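Local coordinates for protein monomethylamine methyltransferase mtmB1 (Methanosarcina barkeri, PDB 1TV4) that catalyses methyl transfer from monomethylamine to the corrinoid cofactor of its partner protein MtmC, the first step of methanogenesis from this amine, at residues G129-P134 with T155-V160; G200-E205 with S227-Q232; I256-M261 with S292-G297; Q333-A338 with G366-K371. All blocks are in the same frame, centred on the assembly; numbering follows the deposited sequence.

Contact 1 of 4, residues G129-P134 with T155-V160; sequences GPTGSP and TIVNGV. With BG3 (3-methyl-5-sulfo-pyrrolidine-2-carboxylic acid), chain L.
Pro-130 O is gripped twice by Ser-133, through its backbone N at 3.1 Å and through its hydroxyl OG at 2.7 Å, and the second bond keeps the serine side chain folded back over a type I' beta turn. This turn, Pro-130 to Ser-133, follows TIM-barrel strand 125-128, leads into the short strand 134-135 and lies against strand 155-161 at the pocket of the sulfopyrrolidine group BG3. Two backbone bonds join the segments. Gly-132 N donates to Asn-158 O at 2.8 Å, and Val-160 N meets Ser-133 O along an almost straight N-H line (172°), which opens the short parallel pairing of Pro-134 with Val-160. Glycines allow the close fit. Gly-159 CA sits 3.4 Å from Pro-130 CB, tighter than usual for two carbons, and a side chain on Gly-132, whose phi is 75°, would run into BG3 C6. Val-143, His-144 and Tyr-147 of helix 140-148 also pack on Pro-130. Val-157 divides its two methyls: CG1, placed between the backbone N and the carbonyl carbon (chi1 50°), faces Thr-131 OG1 at 3.5 Å, whereas CG2 turns to the ligand. Val-157 CG2 ends 3.5 Å from BG3 O1.

Contact 2 of 4, residues G200-E205 with S227-Q232; sequences GVKGPE and SHEVSQ. With BG3 (3-methyl-5-sulfo-pyrrolidine-2-carboxylic acid), chain L.
Glu-229, Ser-227 and Lys-202 carry this contact, and the worked lesson is how two strands can hold one modified side chain. Lys-202 NZ is bonded covalently to BG3 C1 (1.3 Å), so lysine and ligand together make up pyrrolysine, here as its sulfite adduct. The lysine chain bends at chi2 and chi3 (-94° and -92°), which carries it past Ser-227, where Lys-202 CG packs on Ser-227 CB at 3.7 Å, and on to Glu-229. In the conformers described here, one of two deposited for each of Lys-202 and Glu-229, the glutamate oxygens serve different atoms: OE1 accepts from Lys-202 NZ at 3.1 Å, met from above the carboxylate plane, and OE2 accepts from BG3 N1 at 2.8 Å. Glu-205 crosses Glu-229 at about a right angle, its OE2 only 2.5 Å from Glu-229 OE1, while its OE1 lies 3.1 Å from BG3 C3. With an alanine in place of Glu-205, Glu-229 OE1 would probably lose this close neighbour and a gap would be likely to open beside the BG3 ring. Beneath the side chains, Ser-227 N, Gly-203 N and Glu-229 N bond to the opposite strand in parallel register. Strands 201-203 and 227-231 form a beta-alpha-beta unit with helix 210-214, flanked in the barrel by strands 155-161 and 255-259, while helix 174-193 packs on Val-201.

Contact 3 of 4, residues I256-M261 with S292-G297; sequences IMDEQM and SWHLDG. With BG3 (3-methyl-5-sulfo-pyrrolidine-2-carboxylic acid), chain L.
Adjacent parallel strands of the TIM barrel, 255-259 and 293-300, meet here through Met-257, Asp-258 and Glu-259, paired with Trp-293, His-294 and Leu-295, and each face has its own chemistry. Toward the barrel interior, Met-257 lies over one face of Trp-293: CG makes a CH-pi contact 3.4 Å from the centroid of the six-membered ring, and SD a Met-aromatic contact 3.7 Å from the same centroid. With CG anti to the backbone N (chi1 -180°) and a bend at chi3, Met-257 CE is then delivered to Leu-295 CD2 at 3.6 Å. Leu-295 CD2 also lies 3.4 Å from BG3 C1. On the outer face, His-294 ND1 donates to Asp-258 OD2 at 2.7 Å. The bond is bent (135°), uses the anti lone pair of OD2 and lies in the imidazole plane. Gln-232 binds the same oxygen and Ser-289 the other, so this buried carboxylate is well supplied with donors. At the start of the pairing, Ile-256 O accepts from Ser-292 N at 2.7 Å and also from Trp-293 N. An outward polar pair against helix 271-288 and inward side chains reaching the ligand reflect the build of a beta/alpha barrel wall.

Contact 4 of 4, residues Q333-A338 with G366-K371; sequences QYYPCA and GVASAK. With BG3 (3-methyl-5-sulfo-pyrrolidine-2-carboxylic acid), chain L.
Pro-336 and Val-367 make the tightest packing between these two loops, with valine CG1 only 3.4 Å from proline CG, closer than two carbons usually sit. Valine CG1 gets there by lying anti to the backbone N (chi1 178°), and a cis peptide precedes the residue. Next to it, Tyr-335 is held on two sides: Ala-368 CB makes a CH-pi contact over the middle of the ring, 3.8 Å from its centroid, and Lys-371 O lies at the ring edge, 3.3 Å from CD2. The phenol then reaches into the pocket, where OH donates to BG3 O4 at 2.6 Å. A phenylalanine in its place would probably leave that sulfonate oxygen without this donor. Both loops follow barrel strands, 330-333 and 363-366, and so belong to the TIM-barrel rim that carries the ligand pocket. Three backbone bonds join them: Ala-368 N, at the centre of an inverse gamma turn, binds Tyr-334 O at 2.8 Å, while Lys-371 N and Ala-370 N bind Pro-336 O and Ala-338 O. Lys-371 marks the more open margin: it is partly exposed, though well covered by the other loop, and its extended chain runs alongside Cys-337 with Lys-371 CE 3.8 Å from Cys-337 SG, while its NZ bonds weakly to Trp-303 O.

In the fold
All four contacts are largely buried and border one ligand, yet they show how chemistry changes around a barrel. Contacts 2 and 3 are strand pairings, their centres about 9 Å apart, joined where strand 227-231 pairs with 255-259; there, acidic and hydrophobic side chains reach the modified lysine. Contacts 1 and 4 rest mostly on turns and loops, where glycines, prolines and backbone bonds set the shape; they touch each other through Gly-129 N and Gly-366 O, 2.9 Å apart. Contact 1 leads into contact 2 through neighbouring strands 155-161 and 201-203, whereas 3 meets 4 at Gln-333. Only contact 3 lies within reach of another subunit, by packing of Ile-256 and Ser-292.

Contact 1 of 4, residues G129-P134 with T155-V160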
loop_
_atom_site.group_PDB
_atom_site.type_symbol
_atom_site.label_atom_id
_atom_site.label_comp_id
_atom_site.label_asym_id
_atom_site.label_seq_id
_atom_site.Cartn_x
_atom_site.Cartn_y
_atom_site.Cartn_z
ATOM N N GLY A 129 18.467 18.562 13.637
ATOM C CA GLY A 129 18.451 17.403 14.505
ATOM C C GLY A 129 19.722 17.331 15.326
ATOM O O GLY A 129 20.589 18.196 15.192
ATOM N N PRO A 130 19.851 16.318 16.196
ATOM C CA PRO A 130 21.032 16.129 17.046
ATOM C C PRO A 130 22.283 15.937 16.199
ATOM O O PRO A 130 23.405 15.972 16.706
ATOM C CB PRO A 130 20.676 14.889 17.859
ATOM C CG PRO A 130 19.177 15.013 17.996
ATOM C CD PRO A 130 18.777 15.386 16.583
ATOM N N THR A 131 22.079 15.713 14.907
ATOM C CA THR A 131 23.184 15.559 13.978
ATOM C C THR A 131 24.199 14.503 14.434
ATOM O O THR A 131 25.404 14.765 14.538
ATOM C CB THR A 131 23.861 16.932 13.777
ATOM O OG1 THR A 131 22.854 17.904 13.479
ATOM C CG2 THR A 131 24.820 16.909 12.632
ATOM N N GLY A 132 23.690 13.306 14.713
ATOM C CA GLY A 132 24.538 12.197 15.120
ATOM C C GLY A 132 25.081 12.217 16.534
ATOM O O GLY A 132 25.848 11.331 16.915
ATOM N N SER A 133 24.686 13.215 17.314
ATOM C CA SER A 133 25.153 13.335 18.691
ATOM C C SER A 133 24.476 12.313 19.599
ATOM O O SER A 133 23.350 11.885 19.339
ATOM C CB SER A 133 24.883 14.750 19.203
ATOM O OG SER A 133 25.494 15.704 18.351
ATOM N N PRO A 134 25.164 11.898 20.674
ATOM C CA PRO A 134 24.591 10.919 21.603
ATOM C C PRO A 134 23.415 11.495 22.387
ATOM O O PRO A 134 23.529 12.556 22.998
ATOM C CB PRO A 134 25.779 10.554 22.496
ATOM C CG PRO A 134 26.593 11.821 22.505
ATOM C CD PRO A 134 26.537 12.264 21.065
ATOM N N THR A 155 13.416 18.909 7.485
ATOM C CA THR A 155 13.656 17.479 7.636
ATOM C C THR A 155 14.460 17.285 8.910
ATOM O O THR A 155 14.959 18.253 9.484
ATOM C CB THR A 155 14.467 16.904 6.462
ATOM O OG1 THR A 155 15.750 17.541 6.413
ATOM C CG2 THR A 155 13.733 17.129 5.142
ATOM N N ILE A 156 14.596 16.035 9.341
ATOM C CA ILE A 156 15.327 15.727 10.565
ATOM C C ILE A 156 16.619 14.961 10.296
ATOM O O ILE A 156 16.644 14.069 9.455
ATOM C CB ILE A 156 14.473 14.838 11.513
ATOM C CG1 ILE A 156 13.144 15.525 11.854
ATOM C CG2 ILE A 156 15.267 14.505 12.775
ATOM C CD1 ILE A 156 13.283 16.808 12.664
ATOM N N VAL A 157 17.697 15.329 10.986
ATOM C CA VAL A 157 18.942 14.573 10.872
ATOM C C VAL A 157 19.031 13.862 12.223
ATOM O O VAL A 157 19.105 14.497 13.280
ATOM C CB VAL A 157 20.190 15.467 10.621
ATOM C CG1 VAL A 157 20.249 16.618 11.610
ATOM C CG2 VAL A 157 21.446 14.610 10.720
ATOM N N ASN A 158 18.995 12.534 12.175
ATOM C CA ASN A 158 18.987 11.696 13.368
ATOM C C ASN A 158 20.135 11.802 14.364
ATOM O O ASN A 158 21.296 11.981 13.994
ATOM C CB ASN A 158 18.869 10.222 12.968
ATOM C CG ASN A 158 17.654 9.941 12.103
ATOM O OD1 ASN A 158 16.875 10.844 11.790
ATOM N ND2 ASN A 158 17.490 8.683 11.710
ATOM N N GLY A 159 19.780 11.659 15.636
ATOM C CA GLY A 159 20.767 11.647 16.696
ATOM C C GLY A 159 21.102 10.178 16.905
ATOM O O GLY A 159 20.555 9.314 16.214
ATOM N N VAL A 160 21.988 9.884 17.850
ATOM C CA VAL A 160 22.394 8.511 18.135
ATOM C C VAL A 160 21.853 8.050 19.485
ATOM O O VAL A 160 21.960 8.771 20.469
ATOM C CB VAL A 160 23.946 8.401 18.137
ATOM C CG1 VAL A 160 24.396 7.118 18.823
ATOM C CG2 VAL A 160 24.461 8.440 16.707
HETATM C C1 BG3 L . 24.680 14.163 8.894
HETATM C C2 BG3 L . 25.793 13.540 9.801
HETATM C C3 BG3 L . 25.437 12.361 10.659
HETATM C C4 BG3 L . 26.776 12.106 11.290
HETATM C C5 BG3 L . 27.566 12.149 9.942
HETATM C C6 BG3 L . 24.461 12.688 11.721
HETATM O O1 BG3 L . 24.342 15.346 8.975
HETATM N N1 BG3 L . 26.927 13.120 8.965
HETATM S S1 BG3 L . 29.284 12.583 10.229
HETATM O O2 BG3 L . 29.851 11.603 11.176
HETATM O O3 BG3 L . 29.979 12.592 8.932
HETATM O O4 BG3 L . 29.326 13.915 10.856
#

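Contact 2 of 4, residues G200-E205 with S227-Q232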
loop_
_atom_site.group_PDB
_atom_site.type_symbol
_atom_site.label_atom_id
_atom_site.label_comp_id
_atom_site.label_asym_id
_atom_site.label_seq_id
_atom_site.Cartn_x
_atom_site.Cartn_y
_atom_site.Cartn_z
ATOM N N GLY A 200 10.747 14.023 6.428
ATOM C CA GLY A 200 11.787 13.105 5.996
ATOM C C GLY A 200 12.925 13.155 7.003
ATOM O O GLY A 200 13.063 14.137 7.733
ATOM N N VAL A 201 13.736 12.105 7.055
ATOM C CA VAL A 201 14.860 12.072 7.983
ATOM C C VAL A 201 16.149 11.742 7.236
ATOM O O VAL A 201 16.137 11.504 6.024
ATOM C CB VAL A 201 14.664 10.995 9.094
ATOM C CG1 VAL A 201 13.298 11.150 9.749
ATOM C CG2 VAL A 201 14.828 9.594 8.514
ATOM N N LYS A 202 17.260 11.749 7.965
ATOM C CA LYS A 202 18.557 11.410 7.392
ATOM C C LYS A 202 19.251 10.494 8.386
ATOM O O LYS A 202 19.365 10.822 9.567
ATOM C CB LYS A 202 19.405 12.668 7.145
ATOM C CG LYS A 202 20.695 12.396 6.364
ATOM C CD LYS A 202 21.907 12.152 7.276
ATOM C CE LYS A 202 22.663 13.454 7.552
ATOM N NZ LYS A 202 23.943 13.223 8.295
ATOM N N GLY A 203 19.682 9.331 7.905
ATOM C CA GLY A 203 20.364 8.367 8.750
ATOM C C GLY A 203 20.766 7.185 7.883
ATOM O O GLY A 203 20.877 7.347 6.665
ATOM N N PRO A 204 21.008 5.994 8.461
ATOM C CA PRO A 204 20.938 5.679 9.893
ATOM C C PRO A 204 22.185 6.220 10.594
ATOM O O PRO A 204 23.212 6.435 9.951
ATOM C CB PRO A 204 20.858 4.158 9.904
ATOM C CG PRO A 204 21.728 3.779 8.743
ATOM C CD PRO A 204 21.371 4.800 7.671
ATOM N N GLU A 205 22.100 6.437 11.901
ATOM C CA GLU A 205 23.230 6.999 12.635
ATOM C C GLU A 205 23.772 6.171 13.796
ATOM O O GLU A 205 24.982 6.161 14.039
ATOM C CB GLU A 205 22.862 8.391 13.159
ATOM C CG GLU A 205 22.473 9.403 12.079
ATOM C CD GLU A 205 23.518 9.516 10.990
ATOM O OE1 GLU A 205 24.720 9.385 11.310
ATOM O OE2 GLU A 205 23.146 9.746 9.817
ATOM N N SER A 227 16.868 10.417 3.387
ATOM C CA SER A 227 18.243 10.452 2.889
ATOM C C SER A 227 19.028 9.333 3.557
ATOM O O SER A 227 19.049 9.241 4.786
ATOM C CB SER A 227 18.900 11.798 3.204
ATOM O OG SER A 227 18.330 12.836 2.428
ATOM N N HIS A 228 19.673 8.496 2.747
ATOM C CA HIS A 228 20.456 7.367 3.251
ATOM C C HIS A 228 21.928 7.703 3.181
ATOM O O HIS A 228 22.485 7.930 2.114
ATOM C CB HIS A 228 20.126 6.114 2.450
ATOM C CG HIS A 228 18.700 5.696 2.599
ATOM N ND1 HIS A 228 18.327 4.511 3.195
ATOM C CD2 HIS A 228 17.552 6.345 2.297
ATOM C CE1 HIS A 228 17.008 4.450 3.256
ATOM N NE2 HIS A 228 16.514 5.549 2.717
ATOM N N GLU A 229 22.559 7.719 4.349
ATOM C CA GLU A 229 23.960 8.085 4.472
ATOM C C GLU A 229 24.995 6.988 4.249
ATOM O O GLU A 229 24.866 5.872 4.749
ATOM C CB GLU A 229 24.174 8.726 5.844
ATOM C CG GLU A 229 25.598 9.147 6.141
ATOM C CD GLU A 229 25.658 10.296 7.132
ATOM O OE1 GLU A 229 24.855 10.298 8.092
ATOM O OE2 GLU A 229 26.511 11.196 6.953
ATOM N N VAL A 230 26.028 7.334 3.488
ATOM C CA VAL A 230 27.135 6.430 3.205
ATOM C C VAL A 230 28.331 7.370 3.387
ATOM O O VAL A 230 28.331 8.487 2.870
ATOM C CB VAL A 230 27.097 5.845 1.771
ATOM C CG1 VAL A 230 27.147 6.939 0.735
ATOM C CG2 VAL A 230 28.269 4.877 1.595
ATOM N N SER A 231 29.334 6.941 4.145
ATOM C CA SER A 231 30.479 7.809 4.402
ATOM C C SER A 231 31.781 7.482 3.697
ATOM O O SER A 231 32.240 6.341 3.712
ATOM C CB SER A 231 30.761 7.866 5.905
ATOM O OG SER A 231 29.744 8.566 6.590
ATOM N N GLN A 232 32.374 8.501 3.084
ATOM C CA GLN A 232 33.664 8.345 2.428
ATOM C C GLN A 232 34.686 8.547 3.544
ATOM O O GLN A 232 34.366 9.136 4.577
ATOM C CB GLN A 232 33.879 9.426 1.374
ATOM C CG GLN A 232 33.054 9.286 0.113
ATOM C CD GLN A 232 33.551 10.220 -0.966
ATOM O OE1 GLN A 232 34.723 10.170 -1.346
ATOM N NE2 GLN A 232 32.670 11.085 -1.460
HETATM C C1 BG3 L . 24.680 14.163 8.894
HETATM C C2 BG3 L . 25.793 13.540 9.801
HETATM C C3 BG3 L . 25.437 12.361 10.659
HETATM C C4 BG3 L . 26.776 12.106 11.290
HETATM C C5 BG3 L . 27.566 12.149 9.942
HETATM C C6 BG3 L . 24.461 12.688 11.721
HETATM O O1 BG3 L . 24.342 15.346 8.975
HETATM N N1 BG3 L . 26.927 13.120 8.965
HETATM S S1 BG3 L . 29.284 12.583 10.229
HETATM O O2 BG3 L . 29.851 11.603 11.176
HETATM O O3 BG3 L . 29.979 12.592 8.932
HETATM O O4 BG3 L . 29.326 13.915 10.856
HETATM O O HOH W 1 16.916 13.925 4.397
#

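Contact 3 of 4, residues I256-M261 with S292-G297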
loop_
_atom_site.group_PDB
_atom_site.type_symbol
_atom_site.label_atom_id
_atom_site.label_comp_id
_atom_site.label_asym_id
_atom_site.label_seq_id
_atom_site.Cartn_x
_atom_site.Cartn_y
_atom_site.Cartn_z
ATOM N N ILE A 256 20.119 8.587 -1.914
ATOM C CA ILE A 256 21.446 8.393 -1.334
ATOM C C ILE A 256 22.200 9.680 -1.034
ATOM O O ILE A 256 22.366 10.535 -1.902
ATOM C CB ILE A 256 22.333 7.520 -2.269
ATOM C CG1 ILE A 256 21.729 6.120 -2.400
ATOM C CG2 ILE A 256 23.769 7.436 -1.722
ATOM C CD1 ILE A 256 22.486 5.212 -3.362
ATOM N N MET A 257 22.651 9.809 0.210
ATOM C CA MET A 257 23.425 10.972 0.613
ATOM C C MET A 257 24.845 10.519 0.946
ATOM O O MET A 257 25.081 9.912 1.991
ATOM C CB MET A 257 22.830 11.650 1.848
ATOM C CG MET A 257 23.628 12.884 2.283
ATOM S SD MET A 257 23.383 13.337 4.010
ATOM C CE MET A 257 24.524 12.193 4.798
ATOM N N ASP A 258 25.774 10.800 0.040
ATOM C CA ASP A 258 27.182 10.457 0.232
ATOM C C ASP A 258 27.779 11.602 1.043
ATOM O O ASP A 258 27.515 12.766 0.765
ATOM C CB ASP A 258 27.878 10.355 -1.127
ATOM C CG ASP A 258 29.394 10.312 -1.011
ATOM O OD1 ASP A 258 29.972 9.210 -1.114
ATOM O OD2 ASP A 258 30.002 11.383 -0.812
ATOM N N GLU A 259 28.576 11.267 2.058
ATOM C CA GLU A 259 29.198 12.275 2.922
ATOM C C GLU A 259 30.716 12.131 2.970
ATOM O O GLU A 259 31.248 11.032 2.847
ATOM C CB GLU A 259 28.630 12.156 4.346
ATOM C CG GLU A 259 29.228 13.099 5.411
ATOM C CD GLU A 259 30.550 12.599 5.999
ATOM O OE1 GLU A 259 30.693 11.371 6.183
ATOM O OE2 GLU A 259 31.435 13.432 6.298
ATOM N N GLN A 260 31.406 13.256 3.130
ATOM C CA GLN A 260 32.862 13.257 3.247
ATOM C C GLN A 260 33.195 14.542 3.989
ATOM O O GLN A 260 32.666 15.608 3.675
ATOM C CB GLN A 260 33.548 13.226 1.874
ATOM C CG GLN A 260 34.976 12.635 1.907
ATOM C CD GLN A 260 36.053 13.651 2.267
ATOM O OE1 GLN A 260 37.041 13.322 2.936
ATOM N NE2 GLN A 260 35.880 14.883 1.807
ATOM N N MET A 261 34.059 14.441 4.992
ATOM C CA MET A 261 34.446 15.606 5.771
ATOM C C MET A 261 35.957 15.800 5.693
ATOM O O MET A 261 36.707 15.289 6.527
ATOM C CB MET A 261 33.981 15.434 7.223
ATOM C CG MET A 261 34.309 14.086 7.847
ATOM S SD MET A 261 33.474 13.831 9.442
ATOM C CE MET A 261 34.403 14.924 10.505
ATOM N N SER A 292 22.548 10.932 -4.579
ATOM C CA SER A 292 21.462 11.812 -5.007
ATOM C C SER A 292 21.981 13.198 -4.627
ATOM O O SER A 292 21.775 14.177 -5.343
ATOM C CB SER A 292 20.177 11.508 -4.233
ATOM O OG SER A 292 19.700 10.209 -4.538
ATOM N N TRP A 293 22.655 13.268 -3.481
ATOM C CA TRP A 293 23.271 14.510 -3.025
ATOM C C TRP A 293 24.475 14.210 -2.135
ATOM O O TRP A 293 24.605 13.105 -1.608
ATOM C CB TRP A 293 22.269 15.433 -2.306
ATOM C CG TRP A 293 21.675 14.951 -1.009
ATOM C CD1 TRP A 293 20.689 14.019 -0.851
ATOM C CD2 TRP A 293 21.933 15.487 0.298
ATOM N NE1 TRP A 293 20.304 13.954 0.470
ATOM C CE2 TRP A 293 21.053 14.843 1.195
ATOM C CE3 TRP A 293 22.821 16.453 0.795
ATOM C CZ2 TRP A 293 21.031 15.138 2.565
ATOM C CZ3 TRP A 293 22.800 16.748 2.159
ATOM C CH2 TRP A 293 21.910 16.091 3.028
ATOM N N HIS A 294 25.364 15.188 -1.992
ATOM C CA HIS A 294 26.580 15.007 -1.197
ATOM C C HIS A 294 26.630 15.941 -0.000
ATOM O O HIS A 294 26.361 17.133 -0.128
ATOM C CB HIS A 294 27.814 15.251 -2.075
ATOM C CG HIS A 294 29.111 15.230 -1.322
ATOM N ND1 HIS A 294 29.682 14.067 -0.852
ATOM C CD2 HIS A 294 29.938 16.234 -0.945
ATOM C CE1 HIS A 294 30.805 14.354 -0.217
ATOM N NE2 HIS A 294 30.984 15.663 -0.259
ATOM N N LEU A 295 26.991 15.390 1.156
ATOM C CA LEU A 295 27.094 16.168 2.382
ATOM C C LEU A 295 28.565 16.442 2.695
ATOM O O LEU A 295 29.350 15.513 2.898
ATOM C CB LEU A 295 26.462 15.406 3.549
ATOM C CG LEU A 295 26.499 16.146 4.891
ATOM C CD1 LEU A 295 25.602 17.383 4.834
ATOM C CD2 LEU A 295 26.043 15.210 5.984
ATOM N N ASP A 296 28.926 17.720 2.720
ATOM C CA ASP A 296 30.293 18.143 3.008
ATOM C C ASP A 296 30.388 18.372 4.515
ATOM O O ASP A 296 29.405 18.206 5.245
ATOM C CB ASP A 296 30.587 19.450 2.259
ATOM C CG ASP A 296 32.073 19.770 2.161
ATOM O OD1 ASP A 296 32.903 19.061 2.768
ATOM O OD2 ASP A 296 32.401 20.752 1.465
ATOM N N GLY A 297 31.576 18.751 4.976
ATOM C CA GLY A 297 31.778 19.017 6.386
ATOM C C GLY A 297 33.254 19.227 6.679
ATOM O O GLY A 297 33.829 18.487 7.472
HETATM C C1 BG3 L . 24.680 14.163 8.894
HETATM C C2 BG3 L . 25.793 13.540 9.801
HETATM C C3 BG3 L . 25.437 12.361 10.659
HETATM C C4 BG3 L . 26.776 12.106 11.290
HETATM C C5 BG3 L . 27.566 12.149 9.942
HETATM C C6 BG3 L . 24.461 12.688 11.721
HETATM O O1 BG3 L . 24.342 15.346 8.975
HETATM N N1 BG3 L . 26.927 13.120 8.965
HETATM S S1 BG3 L . 29.284 12.583 10.229
HETATM O O2 BG3 L . 29.851 11.603 11.176
HETATM O O3 BG3 L . 29.979 12.592 8.932
HETATM O O4 BG3 L . 29.326 13.915 10.856
HETATM O O HOH W 2 33.101 16.797 0.951
#

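Contact 4 of 4, residues Q333-A338 with G366-K371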
loop_
_atom_site.group_PDB
_atom_site.type_symbol
_atom_site.label_atom_id
_atom_site.label_comp_id
_atom_site.label_asym_id
_atom_site.label_seq_id
_atom_site.Cartn_x
_atom_site.Cartn_y
_atom_site.Cartn_z
ATOM N N GLN A 333 27.396 19.954 6.965
ATOM C CA GLN A 333 27.033 19.586 8.332
ATOM C C GLN A 333 27.673 20.526 9.352
ATOM O O GLN A 333 28.790 21.001 9.156
ATOM C CB GLN A 333 27.422 18.128 8.608
ATOM C CG GLN A 333 28.907 17.831 8.556
ATOM C CD GLN A 333 29.196 16.340 8.560
ATOM O OE1 GLN A 333 30.343 15.916 8.711
ATOM N NE2 GLN A 333 28.156 15.535 8.387
ATOM N N TYR A 334 26.957 20.772 10.445
ATOM C CA TYR A 334 27.391 21.704 11.490
ATOM C C TYR A 334 27.986 21.156 12.785
ATOM O O TYR A 334 27.318 20.438 13.531
ATOM C CB TYR A 334 26.207 22.616 11.844
ATOM C CG TYR A 334 25.742 23.488 10.700
ATOM C CD1 TYR A 334 25.408 22.937 9.461
ATOM C CD2 TYR A 334 25.692 24.876 10.839
ATOM C CE1 TYR A 334 25.049 23.751 8.383
ATOM C CE2 TYR A 334 25.333 25.696 9.772
ATOM C CZ TYR A 334 25.017 25.132 8.547
ATOM O OH TYR A 334 24.718 25.951 7.482
ATOM N N TYR A 335 29.233 21.538 13.058
ATOM C CA TYR A 335 29.930 21.121 14.270
ATOM C C TYR A 335 30.564 22.293 15.018
ATOM O O TYR A 335 31.751 22.575 14.849
ATOM C CB TYR A 335 31.034 20.115 13.949
ATOM C CG TYR A 335 30.565 18.693 13.783
ATOM C CD1 TYR A 335 30.043 18.243 12.570
ATOM C CD2 TYR A 335 30.676 17.785 14.834
ATOM C CE1 TYR A 335 29.652 16.918 12.409
ATOM C CE2 TYR A 335 30.290 16.464 14.685
ATOM C CZ TYR A 335 29.782 16.035 13.470
ATOM O OH TYR A 335 29.439 14.713 13.319
ATOM N N PRO A 336 29.778 22.999 15.841
ATOM C CA PRO A 336 30.315 24.134 16.603
ATOM C C PRO A 336 31.125 23.614 17.792
ATOM O O PRO A 336 30.925 22.482 18.234
ATOM C CB PRO A 336 29.059 24.867 17.079
ATOM C CG PRO A 336 27.986 24.417 16.121
ATOM C CD PRO A 336 28.311 22.963 15.928
ATOM N N CYS A 337 32.030 24.440 18.310
ATOM C CA CYS A 337 32.827 24.051 19.472
ATOM C C CYS A 337 31.990 24.182 20.735
ATOM O O CYS A 337 31.996 23.300 21.593
ATOM C CB CYS A 337 34.055 24.953 19.617
ATOM S SG CYS A 337 35.291 24.764 18.337
ATOM N N ALA A 338 31.274 25.298 20.842
ATOM C CA ALA A 338 30.441 25.580 22.006
ATOM C C ALA A 338 29.194 24.703 22.090
ATOM O O ALA A 338 28.701 24.200 21.078
ATOM C CB ALA A 338 30.041 27.048 22.011
ATOM N N GLY A 366 22.234 20.392 10.597
ATOM C CA GLY A 366 22.797 20.691 11.907
ATOM C C GLY A 366 21.763 20.599 13.013
ATOM O O GLY A 366 20.594 20.335 12.733
ATOM N N VAL A 367 22.153 20.866 14.261
ATOM C CA VAL A 367 23.511 21.278 14.620
ATOM C C VAL A 367 24.121 20.339 15.665
ATOM O O VAL A 367 23.508 20.064 16.694
ATOM C CB VAL A 367 23.495 22.721 15.202
ATOM C CG1 VAL A 367 24.901 23.145 15.620
ATOM C CG2 VAL A 367 22.924 23.688 14.172
ATOM N N ALA A 368 25.325 19.847 15.397
ATOM C CA ALA A 368 26.004 18.958 16.335
ATOM C C ALA A 368 26.756 19.819 17.351
ATOM O O ALA A 368 27.986 19.889 17.340
ATOM C CB ALA A 368 26.979 18.051 15.592
ATOM N N SER A 369 26.004 20.482 18.220
ATOM C CA SER A 369 26.586 21.349 19.237
ATOM C C SER A 369 27.572 20.589 20.120
ATOM O O SER A 369 27.483 19.372 20.258
ATOM C CB SER A 369 25.468 21.953 20.082
ATOM O OG SER A 369 24.551 22.637 19.243
ATOM N N ALA A 370 28.511 21.318 20.719
ATOM C CA ALA A 370 29.527 20.706 21.572
ATOM C C ALA A 370 30.304 19.663 20.779
ATOM O O ALA A 370 30.700 18.626 21.315
ATOM C CB ALA A 370 28.881 20.062 22.793
ATOM N N LYS A 371 30.514 19.949 19.497
ATOM C CA LYS A 371 31.241 19.056 18.601
ATOM C C LYS A 371 30.556 17.701 18.439
ATOM O O LYS A 371 31.168 16.741 17.969
ATOM C CB LYS A 371 32.684 18.869 19.090
ATOM C CG LYS A 371 33.479 20.169 19.150
ATOM C CD LYS A 371 34.902 19.950 19.654
ATOM C CE LYS A 371 35.611 21.283 19.874
ATOM N NZ LYS A 371 37.018 21.118 20.349
HETATM C C1 BG3 L . 24.680 14.163 8.894
HETATM C C2 BG3 L . 25.793 13.540 9.801
HETATM C C3 BG3 L . 25.437 12.361 10.659
HETATM C C4 BG3 L . 26.776 12.106 11.290
HETATM C C5 BG3 L . 27.566 12.149 9.942
HETATM C C6 BG3 L . 24.461 12.688 11.721
HETATM O O1 BG3 L . 24.342 15.346 8.975
HETATM N N1 BG3 L . 26.927 13.120 8.965
HETATM S S1 BG3 L . 29.284 12.583 10.229
HETATM O O2 BG3 L . 29.851 11.603 11.176
HETATM O O3 BG3 L . 29.979 12.592 8.932
HETATM O O4 BG3 L . 29.326 13.915 10.856
#